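PDB 2FGQ: outer membrane porin protein 32, which assembles as a homotrimer that forms anion-selective channels through the outer membrane of Delftia acidovorans. Local coordinates for residues A34-L39 with E58-G63. Numbering follows the deposited sequence.
Sequences ASTSRL and EGEIFG. With SO4 (sulfate ion), chain G.
Leu39 and Gly59 pair through two backbone hydrogen bonds, Leu39 N to Gly59 O at 2.9 Å and Gly59 N to Leu39 O at 3.0 Å, where the antiparallel hairpin of strands 26-48 and 51-60 runs out in the wall of the 16-stranded porin barrel. Beyond the non-hydrogen-bonded pair Arg38-Glu60, whose side chains diverge, one more bond joins Ile61 N to Ser37 O, with the N-H coming in from well above the carbonyl plane. Beside it, Ile61 CD1 packs on Leu39 CB at 3.9 Å, on the face that meets Leu41 and Phe73 of a second subunit. On the other face Arg38 bends at chi3 (67°), which turns its guanidinium back so that its edge faces Thr36, and NE and NH2 both grip Thr36 O side-on. Glu58 reaches across fully extended, setting OE2 3.3 Å from Arg38 CD; OE2 stands well out of the Arg38 guanidinium plane, so the long salt bridge to NE is charge attraction without an N-H aimed at it, and the stronger salt bridge of OE2 goes to Arg75. A water ties Glu58 OE1 to Arg38 NH1. An alanine in place of Arg38 would probably leave Thr36 O without its two donors, the Thr36 hydroxyl that hydrogen-bonds D-malate less firmly placed, and Glu58 with one positive neighbour fewer. Arg75 belongs to the malate pocket and Arg38 lies next to it, consistent with an anion-selective pore. A sulfate, probably from the crystallisation liquor, lies at the Arg38 guanidinium edge, where Arg38 NH1 donates to sulfate O3 at 2.7 Å and Arg38 NH2 to sulfate O4 at 2.9 Å.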
ATOM      1  N   ALA A  34      14.955   6.467 -16.792  1.00 12.12           N
ATOM      2  CA  ALA A  34      15.811   5.439 -17.413  1.00 12.69           C
ATOM      3  C   ALA A  34      15.224   4.023 -17.221  1.00 13.02           C
ATOM      4  O   ALA A  34      15.225   3.217 -18.133  1.00 13.99           O
ATOM      5  CB  ALA A  34      17.225   5.516 -16.876  1.00 13.46           C
ATOM      6  N   SER A  35      14.713   3.720 -16.035  1.00 12.19           N
ATOM      7  CA  SER A  35      13.957   2.481 -15.772  1.00 12.36           C
ATOM      8  C   SER A  35      12.810   2.817 -14.869  1.00 11.87           C
ATOM      9  O   SER A  35      12.925   3.708 -14.028  1.00 12.54           O
ATOM     10  CB  SER A  35      14.826   1.446 -15.079  1.00 13.10           C
ATOM     11  OG  SER A  35      15.936   1.052 -15.861  1.00 16.20           O
ATOM     12  N   THR A  36      11.718   2.092 -14.986  1.00 11.73           N
ATOM     13  CA  THR A  36      10.623   2.323 -14.061  1.00 12.06           C
ATOM     14  C   THR A  36      11.005   1.948 -12.639  1.00 12.15           C
ATOM     15  O   THR A  36      11.475   0.855 -12.373  1.00 12.16           O
ATOM     16  CB  THR A  36       9.363   1.590 -14.509  1.00 12.41           C
ATOM     17  OG1 THR A  36       9.039   1.967 -15.863  1.00 15.18           O
ATOM     18  CG2 THR A  36       8.172   1.948 -13.617  1.00 14.07           C
ATOM     19  N   SER A  37      10.801   2.893 -11.737  1.00  9.56           N
ATOM     20  CA  SER A  37      11.047   2.660 -10.319  1.00  9.58           C
ATOM     21  C   SER A  37      10.095   1.613  -9.800  1.00 10.05           C
ATOM     22  O   SER A  37       8.935   1.592 -10.177  1.00 11.61           O
ATOM     23  CB  SER A  37      10.852   3.926  -9.488  1.00 10.34           C
ATOM     24  OG  SER A  37      11.630   4.995  -9.912  1.00 11.08           O
ATOM     25  N   ARG A  38      10.614   0.734  -8.958  1.00  8.89           N
ATOM     26  CA  ARG A  38       9.826  -0.408  -8.506  1.00  8.77           C
ATOM     27  C   ARG A  38      10.337  -0.982  -7.216  1.00  9.47           C
ATOM     28  O   ARG A  38      11.483  -0.752  -6.817  1.00  9.64           O
ATOM     29  CB  ARG A  38       9.862  -1.503  -9.606  1.00 10.37           C
ATOM     30  CG  ARG A  38      11.192  -2.226  -9.721  1.00 10.88           C
ATOM     31  CD  ARG A  38      11.408  -2.942 -11.062  1.00 11.92           C
ATOM     32  NE  ARG A  38      11.531  -1.976 -12.126  1.00 12.20           N
ATOM     33  CZ  ARG A  38      11.762  -2.274 -13.394  1.00 12.93           C
ATOM     34  NH1 ARG A  38      11.816  -3.546 -13.792  1.00 13.96           N
ATOM     35  NH2 ARG A  38      11.938  -1.301 -14.278  1.00 13.50           N
ATOM     36  N   LEU A  39       9.479  -1.790  -6.601  1.00 10.12           N
ATOM     37  CA  LEU A  39       9.806  -2.549  -5.386  1.00  9.54           C
ATOM     38  C   LEU A  39       9.102  -3.895  -5.539  1.00 10.43           C
ATOM     39  O   LEU A  39       7.948  -3.922  -5.865  1.00 10.07           O
ATOM     40  CB  LEU A  39       9.360  -1.811  -4.132  1.00 10.58           C
ATOM     41  CG  LEU A  39       9.566  -2.569  -2.823  1.00 12.25           C
ATOM     42  CD1 LEU A  39      11.020  -2.752  -2.516  1.00 13.92           C
ATOM     43  CD2 LEU A  39       8.916  -1.788  -1.700  1.00 13.27           C
ATOM     44  N   GLU A  58       5.338  -7.153  -7.626  1.00  8.61           N
ATOM     45  CA  GLU A  58       6.082  -5.942  -7.929  1.00  8.78           C
ATOM     46  C   GLU A  58       5.144  -4.771  -8.138  1.00  8.10           C
ATOM     47  O   GLU A  58       4.139  -4.853  -8.828  1.00  9.02           O
ATOM     48  CB  GLU A  58       6.897  -6.180  -9.171  1.00  9.11           C
ATOM     49  CG  GLU A  58       7.768  -5.041  -9.635  1.00  9.38           C
ATOM     50  CD  GLU A  58       8.496  -5.332 -10.939  1.00 12.77           C
ATOM     51  OE1 GLU A  58       9.039  -6.444 -11.093  1.00 14.31           O
ATOM     52  OE2 GLU A  58       8.592  -4.413 -11.790  1.00 14.70           O
ATOM     53  N   GLY A  59       5.532  -3.637  -7.560  1.00  8.93           N
ATOM     54  CA  GLY A  59       4.807  -2.391  -7.703  1.00  9.16           C
ATOM     55  C   GLY A  59       5.699  -1.223  -8.029  1.00  8.74           C
ATOM     56  O   GLY A  59       6.886  -1.238  -7.729  1.00  9.73           O
ATOM     57  N   GLU A  60       5.082  -0.225  -8.642  1.00  8.15           N
ATOM     58  CA  GLU A  60       5.825   0.977  -9.009  1.00  8.81           C
ATOM     59  C   GLU A  60       6.067   1.841  -7.765  1.00  8.94           C
ATOM     60  O   GLU A  60       5.275   1.890  -6.815  1.00  9.15           O
ATOM     61  CB  GLU A  60       5.030   1.806 -10.014  1.00  8.58           C
ATOM     62  CG  GLU A  60       5.801   2.965 -10.615  1.00 11.03           C
ATOM     63  CD  GLU A  60       5.206   3.583 -11.865  1.00 11.91           C
ATOM     64  OE1 GLU A  60       4.224   3.040 -12.433  1.00 14.85           O
ATOM     65  OE2 GLU A  60       5.801   4.612 -12.324  1.00 13.25           O
ATOM     66  N   ILE A  61       7.233   2.486  -7.787  1.00  9.19           N
ATOM     67  CA  ILE A  61       7.628   3.479  -6.803  1.00  8.95           C
ATOM     68  C   ILE A  61       7.585   4.863  -7.415  1.00  8.68           C
ATOM     69  O   ILE A  61       8.028   5.071  -8.524  1.00  9.79           O
ATOM     70  CB  ILE A  61       9.045   3.143  -6.259  1.00  9.40           C
ATOM     71  CG1 ILE A  61       8.989   1.843  -5.460  1.00 10.84           C
ATOM     72  CG2 ILE A  61       9.662   4.298  -5.483  1.00 11.47           C
ATOM     73  CD1 ILE A  61       8.267   1.932  -4.153  1.00 12.02           C
ATOM     74  N   PHE A  62       7.091   5.821  -6.661  1.00  9.11           N
ATOM     75  CA  PHE A  62       7.039   7.221  -7.021  1.00  8.94           C
ATOM     76  C   PHE A  62       7.791   8.031  -5.977  1.00 10.13           C
ATOM     77  O   PHE A  62       7.208   8.468  -4.976  1.00 10.36           O
ATOM     78  CB  PHE A  62       5.569   7.698  -7.138  1.00  9.37           C
ATOM     79  CG  PHE A  62       4.738   6.901  -8.105  1.00  9.84           C
ATOM     80  CD1 PHE A  62       4.703   7.224  -9.466  1.00 13.46           C
ATOM     81  CD2 PHE A  62       4.034   5.813  -7.673  1.00 11.75           C
ATOM     82  CE1 PHE A  62       3.932   6.475 -10.372  1.00 13.13           C
ATOM     83  CE2 PHE A  62       3.286   5.060  -8.546  1.00 11.99           C
ATOM     84  CZ  PHE A  62       3.233   5.385  -9.908  1.00 11.85           C
ATOM     85  N   GLY A  63       9.098   8.178  -6.174  1.00  9.31           N
ATOM     86  CA  GLY A  63       9.955   8.769  -5.166  1.00 10.07           C
ATOM     87  C   GLY A  63       9.686  10.230  -4.936  1.00  9.60           C
ATOM     88  O   GLY A  63       9.950  10.731  -3.852  1.00 11.07           O
TER
HETATM   89  S   SO4 G 601      12.860  -2.944 -17.127  1.00 71.87           S
HETATM   90  O1  SO4 G 601      13.884  -1.959 -16.686  1.00 71.27           O
HETATM   91  O2  SO4 G 601      13.118  -3.336 -18.571  1.00 70.45           O
HETATM   92  O3  SO4 G 601      12.858  -4.132 -16.198  1.00 71.61           O
HETATM   93  O4  SO4 G 601      11.515  -2.346 -17.003  1.00 72.40           O
HETATM   94  O   HOH W   1      11.242   7.158  -7.864  1.00 10.30           O
HETATM   95  O   HOH W   2      11.466  -6.143 -12.494  1.00 14.14           O